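PDB 1JER: cucumber peeling cupredoxin from Cucumis sativus, which binds a single copper ion in a type 1 (blue copper) site and probably serves as an electron carrier. Local coordinates for residues A[46-51]-A[88-93]; A[40-45]-A[74-79]; A[56-61]-A[101-106]; A[2-7]-A[34-39]. All blocks are in the same frame, centred on the assembly; numbering follows the deposited sequence.

How the contacts relate
The four contacts lie within one phytocyanin domain built from two small mixed sheets. Along the chain contact 4 (2-7 with 34-39) closes first; the segments of contacts 1, 2 and 3 then alternate. Contacts 2 and 4 belong to one sheet, of order 5-7, 37-40, 76-79, their centres about 14 Å apart, and both touch the second subunit. Contacts 1 and 3 share the other sheet, where strand 84-89 runs beside 101-107, with centres about 12 Å apart. The sheets meet through F40, F88, L38 and L102. Contact 1 holds two copper ligands and, about 10 Å away between centres, contact 2 packs F42 against it; the centre of contact 4 is about 20 Å from that of contact 1.

Contact 1 (A[46-51]-A[88-93]); sequences AHNVHE and FVCTVG. With CU (copper (II) ion), chain B.
H47 and C90 meet at the copper ion, which H47 holds through ND1 at 2.0 Å and C90 through SG at 2.2 Å. The sulfur lies in the plane of the imidazole, at its edge. H95 and Q100 complete the coordination. With SG anti to the backbone N of C90 (chi1 176°), the thiolate also comes within range of two amides: N48 N donates to C90 SG across the contact at 3.5 Å, and V92 N donates from its own loop at 3.5 Å with an N-H...S angle of 163°. These two bonds help to orient the sulfur and probably stabilise its negative charge. The side chain of N48 crosses that of T91 at about a right angle, and V92 CG2 packs 4.0 Å from the CA of H47. The loops are held together by a short antiparallel pairing in which H50 N donates to V89 O at 2.9 Å and V89 N to H50 O at 2.8 Å. Next along, E51 CB lies 3.8 Å from CE1 of the F88 ring, with V49 CG1 also against that ring. Two ligand-bearing loops at the end of paired strands, with amides donating to the cysteine sulfur, typify the cupredoxin type 1 copper site.

Contact 2 (A[40-45]-A[74-79]); sequences FNFPAN and SPVIER
F42 holds CG between its backbone N and carbonyl carbon (chi1 48°), and S74 sends OG anti to its own N (chi1 167°); together these torsions lay the phenyl ring over the serine methylene while the hydroxyl meets the backbone of F42. The contact continues an antiparallel strand pairing of the phytocyanin beta-sandwich, at the point where strand 37-40 runs out into the loop leading to the copper ligand H47. F40 and V76 form the hydrogen-bonded pair: F40 N donates to V76 O at 2.8 Å, almost straight, and V76 N returns a bond to F40 O at 3.0 Å. Beyond the strand, S74 OG takes over as acceptor from F42 N at 2.9 Å, so a side chain extends the pairing past P75, which follows a cis peptide bond. The same hydroxyl also lies beside the side-chain amide of Q2 of the second subunit. V76 CG2 touches the rim of the F42 ring, 4.1 Å from CZ, while the edge of the F40 ring is turned to V76 O and its CE1 meets E78 CG. The F42 ring also packs on H47 and V49, beside the copper site. A leucine in place of F42 would probably lose the flat surface that covers S74 and open a gap beside H47. On N41, whose amide oxygen is bonded to Q39, OD1 also lies against P75 CB. The F42 ring is met squarely: S74 CB stands 3.7 Å from its centroid and 3° off the normal, a CH-pi contact.

Contact 3 (A[56-61]-A[101-106]); sequences QSFDAC and KLSINV
In this helix-on-strand contact K101, at the start of strand 101-107, lies across F58 near the C-terminal end of helix 55-60. It joins that helix to the sheet of strands 84-89 and 101-107 in the phytocyanin beta-sandwich. The aliphatic part of K101 covers one face of the F58 ring: CE sits over its centre, 3.8 Å from the centroid, as a CH-pi contact, and NZ follows as a cation-pi partner at 4.6 Å. A bend at chi3 (-49°) carries the chain over the ring and brings the ammonium to the helix end. There K101 NZ donates to F58 O at 2.8 Å, tilted from the carbonyl plane, while C61 N reaches the same oxygen from the opposite face. C61 has positive phi and closes the helix in a Schellman motif, and its disulfide to C96 fastens this turn to the loop carrying H95. The helix-end carbonyl oxygens probably favour the lysine's positive charge. F58 also packs its CZ 3.8 Å from S103 CB, and its ring meets that of Y87 on strand 84-89. D59, which forms a salt bridge to K55, reaches the lysine through a water that donates to D59 OD1 and accepts from K101 NZ at 2.9 Å.

Contact 4 (A[2-7]-A[34-39]); sequences QSTVHI and VGDSLQ
Residues 5-7 and 37-39 run as parallel strands, their axes 4.6 Å apart at closest approach and 30° apart in direction, with V5 facing S37, H6 facing L38 and I7 facing Q39. Three backbone bonds join them: S37 N to T4 O, H6 N to S37 O at 2.8 Å, and Q39 N to H6 O at 2.8 Å. Ahead of the strands the carboxylate of D36 continues the link. D36 OD1 accepts from T4 N at 2.9 Å, nearly straight at 173°, and D36 OD2 accepts from H6 NE2 at 2.9 Å; both donors come from above the carboxylate plane. The ring of H6 is set at 63° to that plane but keeps OD2 close to its own, with T4 CG2 over one face. OD2 is also bonded to R33 N, and a water ties OD1 to S3 OG and V34 O. An alanine in place of D36 would probably leave T4 N and H6 NE2 without these acceptors and the imidazole freer to turn. On the other face of the sheet I7 and Q39 lie side by side, I7 CD1 3.7 Å from Q39 CB. Within the chain, strand 5-7 is an outermost strand of its sheet, with 37-40 between it and 76-79; L38 faces L102 and I104 of the other sheet, while V5 packs on P75 of the second subunit.

Contact 1 (A[46-51]-A[88-93])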
# COMPACT_ATOMS: atom_id res chain seq x y z
N ALA A 46 -11.93 10.09 -10.85
CA ALA A 46 -12.04 11.53 -10.66
C ALA A 46 -10.73 12.18 -10.19
O ALA A 46 -10.49 13.36 -10.39
CB ALA A 46 -13.11 11.82 -9.59
N HIS A 47 -9.90 11.41 -9.49
CA HIS A 47 -8.63 12.07 -9.00
C HIS A 47 -7.53 11.02 -9.13
O HIS A 47 -7.75 9.90 -9.55
CB HIS A 47 -8.84 12.28 -7.43
CG HIS A 47 -9.93 13.27 -7.18
ND1 HIS A 47 -9.77 14.61 -7.46
CD2 HIS A 47 -11.21 13.11 -6.72
CE1 HIS A 47 -10.91 15.26 -7.16
NE2 HIS A 47 -11.78 14.38 -6.71
N ASN A 48 -6.34 11.37 -8.64
CA ASN A 48 -5.28 10.35 -8.57
C ASN A 48 -4.36 10.77 -7.40
O ASN A 48 -4.70 11.76 -6.72
CB ASN A 48 -4.51 10.21 -9.86
CG ASN A 48 -3.90 11.52 -10.34
OD1 ASN A 48 -3.78 11.75 -11.56
ND2 ASN A 48 -3.56 12.38 -9.45
N VAL A 49 -3.33 9.98 -7.18
CA VAL A 49 -2.39 10.29 -6.10
C VAL A 49 -0.97 10.10 -6.66
O VAL A 49 -0.65 9.04 -7.16
CB VAL A 49 -2.54 9.29 -4.93
CG1 VAL A 49 -1.51 9.75 -3.84
CG2 VAL A 49 -3.95 9.38 -4.35
N HIS A 50 -0.19 11.18 -6.56
CA HIS A 50 1.19 11.13 -7.05
C HIS A 50 2.12 11.71 -6.02
O HIS A 50 1.88 12.75 -5.42
CB HIS A 50 1.25 11.97 -8.36
CG HIS A 50 2.62 12.16 -8.91
ND1 HIS A 50 3.38 11.16 -9.44
CD2 HIS A 50 3.36 13.30 -9.07
CE1 HIS A 50 4.54 11.63 -9.86
NE2 HIS A 50 4.55 12.93 -9.64
N GLU A 51 3.23 11.00 -5.75
CA GLU A 51 4.18 11.57 -4.77
C GLU A 51 5.18 12.45 -5.47
O GLU A 51 5.62 12.13 -6.60
CB GLU A 51 4.87 10.38 -4.05
CG GLU A 51 5.86 10.94 -3.02
CD GLU A 51 6.57 9.84 -2.24
OE1 GLU A 51 6.39 8.65 -2.51
OE2 GLU A 51 7.33 10.20 -1.32
N PHE A 88 2.37 14.77 -1.54
CA PHE A 88 1.50 13.99 -2.48
C PHE A 88 0.52 15.00 -3.10
O PHE A 88 0.04 15.91 -2.42
CB PHE A 88 0.67 13.01 -1.66
CG PHE A 88 1.51 11.96 -0.94
CD1 PHE A 88 1.88 10.81 -1.59
CD2 PHE A 88 1.91 12.22 0.38
CE1 PHE A 88 2.68 9.86 -0.95
CE2 PHE A 88 2.73 11.28 0.99
CZ PHE A 88 3.07 10.12 0.35
N VAL A 89 0.18 14.76 -4.37
CA VAL A 89 -0.78 15.70 -4.98
C VAL A 89 -1.71 14.88 -5.89
O VAL A 89 -1.45 13.74 -6.19
CB VAL A 89 -0.04 16.70 -5.91
CG1 VAL A 89 0.94 17.54 -5.09
CG2 VAL A 89 0.74 15.93 -6.97
N CYS A 90 -2.75 15.57 -6.32
CA CYS A 90 -3.60 15.03 -7.39
C CYS A 90 -3.21 15.83 -8.66
O CYS A 90 -3.10 17.06 -8.58
CB CYS A 90 -5.09 15.41 -7.07
SG CYS A 90 -6.12 14.84 -8.49
N THR A 91 -2.91 15.12 -9.74
CA THR A 91 -2.39 15.80 -10.94
C THR A 91 -3.50 16.07 -11.94
O THR A 91 -3.24 16.51 -13.06
CB THR A 91 -1.27 15.01 -11.61
OG1 THR A 91 -1.74 13.77 -12.11
CG2 THR A 91 -0.14 14.69 -10.63
N VAL A 92 -4.75 15.83 -11.55
CA VAL A 92 -5.85 16.12 -12.52
C VAL A 92 -6.10 17.59 -12.58
O VAL A 92 -6.30 18.27 -11.59
CB VAL A 92 -7.11 15.37 -12.10
CG1 VAL A 92 -8.35 15.86 -12.82
CG2 VAL A 92 -6.94 13.88 -12.18
N GLY A 93 -6.16 18.14 -13.83
CA GLY A 93 -6.57 19.51 -13.98
C GLY A 93 -6.02 20.53 -13.08
O GLY A 93 -4.78 20.69 -12.98
CU CU B . -8.13 15.52 -8.04

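Contact 2 (A[40-45]-A[74-79])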
# COMPACT_ATOMS: atom_id res chain seq x y z
N PHE A 40 -5.87 6.89 0.60
CA PHE A 40 -6.60 8.01 -0.09
C PHE A 40 -7.86 7.36 -0.75
O PHE A 40 -7.69 6.44 -1.52
CB PHE A 40 -5.69 8.43 -1.28
CG PHE A 40 -4.45 9.20 -0.83
CD1 PHE A 40 -3.31 8.48 -0.46
CD2 PHE A 40 -4.41 10.57 -0.82
CE1 PHE A 40 -2.14 9.18 -0.12
CE2 PHE A 40 -3.26 11.28 -0.46
CZ PHE A 40 -2.14 10.55 -0.07
N ASN A 41 -9.02 7.83 -0.33
CA ASN A 41 -10.30 7.30 -0.83
C ASN A 41 -10.95 8.41 -1.70
O ASN A 41 -11.08 9.55 -1.28
CB ASN A 41 -11.26 7.11 0.38
CG ASN A 41 -10.81 5.94 1.27
OD1 ASN A 41 -10.31 4.95 0.84
ND2 ASN A 41 -11.09 6.14 2.58
N PHE A 42 -11.32 8.00 -2.91
CA PHE A 42 -11.97 9.04 -3.78
C PHE A 42 -12.78 8.25 -4.83
O PHE A 42 -12.54 7.07 -5.06
CB PHE A 42 -10.89 9.83 -4.46
CG PHE A 42 -9.78 9.08 -5.11
CD1 PHE A 42 -8.66 8.67 -4.37
CD2 PHE A 42 -9.81 8.76 -6.47
CE1 PHE A 42 -7.62 8.00 -5.00
CE2 PHE A 42 -8.79 8.08 -7.08
CZ PHE A 42 -7.68 7.67 -6.35
N PRO A 43 -13.69 8.94 -5.50
CA PRO A 43 -14.47 8.23 -6.57
C PRO A 43 -13.54 7.88 -7.71
O PRO A 43 -12.71 8.64 -8.19
CB PRO A 43 -15.52 9.23 -6.95
CG PRO A 43 -15.23 10.50 -6.31
CD PRO A 43 -14.09 10.31 -5.33
N ALA A 44 -13.60 6.61 -8.14
CA ALA A 44 -12.70 6.18 -9.22
C ALA A 44 -12.70 7.16 -10.37
O ALA A 44 -13.66 7.89 -10.65
CB ALA A 44 -13.19 4.78 -9.70
N ASN A 45 -11.56 7.25 -11.07
CA ASN A 45 -11.51 8.08 -12.23
C ASN A 45 -11.60 9.55 -12.03
O ASN A 45 -11.31 10.30 -13.00
CB ASN A 45 -12.51 7.60 -13.30
CG ASN A 45 -12.00 6.42 -14.11
OD1 ASN A 45 -11.19 5.61 -13.67
ND2 ASN A 45 -12.47 6.31 -15.36
N SER A 74 -9.29 3.61 -6.70
CA SER A 74 -9.29 3.98 -5.27
C SER A 74 -9.75 2.72 -4.52
O SER A 74 -10.56 1.98 -5.12
CB SER A 74 -10.27 5.13 -5.06
OG SER A 74 -10.56 5.35 -3.65
N PRO A 75 -9.30 2.50 -3.33
CA PRO A 75 -8.39 3.38 -2.60
C PRO A 75 -6.93 3.15 -3.00
O PRO A 75 -6.58 2.05 -3.45
CB PRO A 75 -8.52 2.83 -1.13
CG PRO A 75 -8.78 1.37 -1.36
CD PRO A 75 -9.73 1.32 -2.55
N VAL A 76 -6.15 4.20 -2.82
CA VAL A 76 -4.69 4.13 -3.05
C VAL A 76 -4.05 4.15 -1.65
O VAL A 76 -4.45 5.02 -0.85
CB VAL A 76 -4.19 5.36 -3.79
CG1 VAL A 76 -2.64 5.41 -3.71
CG2 VAL A 76 -4.61 5.25 -5.27
N ILE A 77 -3.26 3.15 -1.35
CA ILE A 77 -2.69 3.13 0.06
C ILE A 77 -1.18 3.21 -0.08
O ILE A 77 -0.58 2.39 -0.79
CB ILE A 77 -3.11 1.82 0.77
CG1 ILE A 77 -4.64 1.82 1.08
CG2 ILE A 77 -2.41 1.79 2.18
CD1 ILE A 77 -5.31 0.50 0.83
N GLU A 78 -0.57 4.26 0.48
CA GLU A 78 0.88 4.45 0.29
C GLU A 78 1.58 4.16 1.62
O GLU A 78 1.13 4.65 2.64
CB GLU A 78 1.12 5.96 -0.05
CG GLU A 78 0.56 6.28 -1.46
CD GLU A 78 1.53 5.85 -2.55
OE1 GLU A 78 2.74 5.72 -2.26
OE2 GLU A 78 1.09 5.70 -3.72
N ARG A 79 2.66 3.39 1.55
CA ARG A 79 3.41 3.07 2.75
C ARG A 79 4.42 4.19 3.04
O ARG A 79 5.06 4.70 2.13
CB ARG A 79 4.19 1.73 2.64
CG ARG A 79 4.47 1.17 4.05
CD ARG A 79 4.99 -0.26 4.03
NE ARG A 79 4.34 -1.07 5.10
CZ ARG A 79 4.86 -1.27 6.29
NH1 ARG A 79 6.19 -1.23 6.45
NH2 ARG A 79 4.10 -1.53 7.37

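Contact 3 (A[56-61]-A[101-106])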
# COMPACT_ATOMS: atom_id res chain seq x y z
N GLN A 56 9.66 22.34 -4.04
CA GLN A 56 9.49 23.40 -5.06
C GLN A 56 8.44 22.95 -6.07
O GLN A 56 7.49 23.70 -6.34
CB GLN A 56 10.84 23.66 -5.72
CG GLN A 56 11.83 24.46 -4.93
CD GLN A 56 12.31 23.94 -3.61
OE1 GLN A 56 13.04 22.95 -3.46
NE2 GLN A 56 12.00 24.69 -2.52
N SER A 57 8.59 21.72 -6.55
CA SER A 57 7.60 21.19 -7.51
C SER A 57 6.22 21.08 -6.88
O SER A 57 5.20 21.39 -7.51
CB SER A 57 8.05 19.76 -7.91
OG SER A 57 9.14 19.88 -8.80
N PHE A 58 6.16 20.57 -5.64
CA PHE A 58 4.87 20.44 -4.92
C PHE A 58 4.25 21.81 -4.80
O PHE A 58 3.06 22.04 -5.00
CB PHE A 58 5.26 19.96 -3.48
CG PHE A 58 4.14 19.91 -2.48
CD1 PHE A 58 3.16 18.90 -2.58
CD2 PHE A 58 4.02 20.81 -1.46
CE1 PHE A 58 2.15 18.82 -1.65
CE2 PHE A 58 2.99 20.77 -0.55
CZ PHE A 58 2.05 19.74 -0.64
N ASP A 59 5.09 22.81 -4.37
CA ASP A 59 4.52 24.13 -4.16
C ASP A 59 3.97 24.70 -5.47
O ASP A 59 2.95 25.39 -5.52
CB ASP A 59 5.49 25.11 -3.53
CG ASP A 59 5.76 24.91 -2.05
OD1 ASP A 59 5.03 24.17 -1.38
OD2 ASP A 59 6.74 25.52 -1.53
N ALA A 60 4.68 24.44 -6.55
CA ALA A 60 4.22 25.07 -7.80
C ALA A 60 3.21 24.17 -8.52
O ALA A 60 2.82 24.59 -9.63
CB ALA A 60 5.48 25.14 -8.73
N CYS A 61 2.88 23.01 -8.00
CA CYS A 61 2.06 22.04 -8.75
C CYS A 61 2.66 21.81 -10.13
O CYS A 61 1.95 21.83 -11.14
CB CYS A 61 0.60 22.41 -8.85
SG CYS A 61 -0.20 22.53 -7.20
N LYS A 101 -3.56 18.76 -2.17
CA LYS A 101 -2.11 18.37 -2.07
C LYS A 101 -1.85 18.23 -0.55
O LYS A 101 -2.59 18.80 0.26
CB LYS A 101 -1.28 19.55 -2.61
CG LYS A 101 -1.55 20.85 -1.85
CD LYS A 101 -1.09 22.06 -2.65
CE LYS A 101 0.33 21.91 -3.16
NZ LYS A 101 0.86 23.24 -3.68
N LEU A 102 -0.90 17.38 -0.21
CA LEU A 102 -0.72 17.04 1.23
C LEU A 102 0.79 16.87 1.46
O LEU A 102 1.49 16.26 0.69
CB LEU A 102 -1.41 15.65 1.40
CG LEU A 102 -1.04 14.97 2.76
CD1 LEU A 102 -1.89 15.58 3.86
CD2 LEU A 102 -1.36 13.47 2.64
N SER A 103 1.30 17.53 2.50
CA SER A 103 2.72 17.34 2.84
C SER A 103 2.76 16.87 4.30
O SER A 103 2.07 17.39 5.16
CB SER A 103 3.50 18.65 2.72
OG SER A 103 3.04 19.58 3.62
N ILE A 104 3.54 15.80 4.51
CA ILE A 104 3.56 15.27 5.88
C ILE A 104 5.01 14.97 6.29
O ILE A 104 5.88 14.77 5.46
CB ILE A 104 2.77 13.98 5.96
CG1 ILE A 104 3.30 12.86 5.06
CG2 ILE A 104 1.29 14.22 5.67
CD1 ILE A 104 2.93 11.47 5.58
N ASN A 105 5.20 14.99 7.62
CA ASN A 105 6.57 14.74 8.12
C ASN A 105 6.54 13.36 8.81
O ASN A 105 5.73 13.16 9.73
CB ASN A 105 6.85 15.81 9.21
CG ASN A 105 8.24 15.57 9.82
OD1 ASN A 105 8.38 15.54 11.05
ND2 ASN A 105 9.22 15.42 8.96
N VAL A 106 7.36 12.44 8.33
CA VAL A 106 7.40 11.10 8.87
C VAL A 106 8.56 10.96 9.87
O VAL A 106 9.70 11.32 9.53
CB VAL A 106 7.60 10.07 7.72
CG1 VAL A 106 7.55 8.65 8.27
CG2 VAL A 106 6.39 10.24 6.77
O HOH W 1 1.98 24.73 -1.47

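Contact 4 (A[2-7]-A[34-39])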
# COMPACT_ATOMS: atom_id res chain seq x y z
N GLN A 2 0.85 -2.77 16.12
CA GLN A 2 0.55 -2.50 14.71
C GLN A 2 0.82 -0.98 14.43
O GLN A 2 0.58 -0.18 15.32
CB GLN A 2 -0.96 -2.70 14.47
CG GLN A 2 -1.44 -4.12 14.80
CD GLN A 2 -0.71 -5.13 13.91
OE1 GLN A 2 0.13 -5.89 14.39
NE2 GLN A 2 -1.05 -5.10 12.64
N SER A 3 1.23 -0.71 13.22
CA SER A 3 1.39 0.58 12.61
C SER A 3 0.00 1.13 12.30
O SER A 3 -0.96 0.36 12.37
CB SER A 3 2.26 0.56 11.37
OG SER A 3 3.63 0.27 11.73
N THR A 4 -0.09 2.41 12.00
CA THR A 4 -1.45 2.97 11.78
C THR A 4 -1.69 3.13 10.29
O THR A 4 -0.82 3.58 9.57
CB THR A 4 -1.44 4.41 12.42
OG1 THR A 4 -1.28 4.19 13.85
CG2 THR A 4 -2.79 5.07 12.29
N VAL A 5 -2.95 2.92 9.89
CA VAL A 5 -3.28 3.30 8.46
C VAL A 5 -4.10 4.58 8.60
O VAL A 5 -5.19 4.61 9.20
CB VAL A 5 -4.13 2.19 7.83
CG1 VAL A 5 -4.50 2.61 6.38
CG2 VAL A 5 -3.34 0.88 7.79
N HIS A 6 -3.53 5.70 8.17
CA HIS A 6 -4.27 6.97 8.40
C HIS A 6 -5.20 7.19 7.17
O HIS A 6 -4.75 6.95 6.06
CB HIS A 6 -3.26 8.11 8.40
CG HIS A 6 -2.19 7.95 9.44
ND1 HIS A 6 -2.37 8.44 10.73
CD2 HIS A 6 -0.95 7.42 9.34
CE1 HIS A 6 -1.24 8.19 11.41
NE2 HIS A 6 -0.38 7.57 10.61
N ILE A 7 -6.38 7.66 7.43
CA ILE A 7 -7.32 7.91 6.30
C ILE A 7 -7.23 9.41 5.96
O ILE A 7 -7.57 10.25 6.76
CB ILE A 7 -8.76 7.60 6.75
CG1 ILE A 7 -8.92 6.11 7.18
CG2 ILE A 7 -9.69 7.83 5.53
CD1 ILE A 7 -8.49 5.16 6.06
N VAL A 34 7.36 5.87 10.49
CA VAL A 34 7.80 4.92 9.45
C VAL A 34 7.04 3.63 9.67
O VAL A 34 6.85 3.22 10.81
CB VAL A 34 9.33 4.66 9.61
CG1 VAL A 34 9.74 3.49 8.74
CG2 VAL A 34 10.10 5.91 9.21
N GLY A 35 6.52 3.02 8.61
CA GLY A 35 5.70 1.80 8.84
C GLY A 35 4.22 2.10 8.71
O GLY A 35 3.40 1.23 8.41
N ASP A 36 3.83 3.36 8.97
CA ASP A 36 2.36 3.63 8.86
C ASP A 36 2.07 3.73 7.33
O ASP A 36 2.95 3.83 6.53
CB ASP A 36 2.15 5.11 9.36
CG ASP A 36 2.15 5.17 10.87
OD1 ASP A 36 2.26 4.11 11.52
OD2 ASP A 36 2.04 6.29 11.43
N SER A 37 0.74 3.77 7.06
CA SER A 37 0.38 3.94 5.63
C SER A 37 -0.67 5.08 5.56
O SER A 37 -1.27 5.44 6.56
CB SER A 37 -0.37 2.62 5.21
OG SER A 37 0.59 1.55 5.15
N LEU A 38 -0.84 5.58 4.34
CA LEU A 38 -1.81 6.68 4.12
C LEU A 38 -2.84 6.06 3.08
O LEU A 38 -2.37 5.56 2.09
CB LEU A 38 -1.12 7.78 3.30
CG LEU A 38 -0.19 8.72 4.02
CD1 LEU A 38 0.22 9.87 3.10
CD2 LEU A 38 -0.84 9.24 5.31
N GLN A 39 -4.09 6.14 3.46
CA GLN A 39 -5.13 5.62 2.54
C GLN A 39 -5.87 6.83 1.92
O GLN A 39 -6.45 7.61 2.68
CB GLN A 39 -6.13 4.77 3.30
CG GLN A 39 -7.28 4.32 2.38
CD GLN A 39 -8.03 3.14 2.94
OE1 GLN A 39 -7.46 2.37 3.72
NE2 GLN A 39 -9.28 2.99 2.54
O HOH W 2 4.76 2.61 12.40
O HOH W 3 2.03 4.41 14.35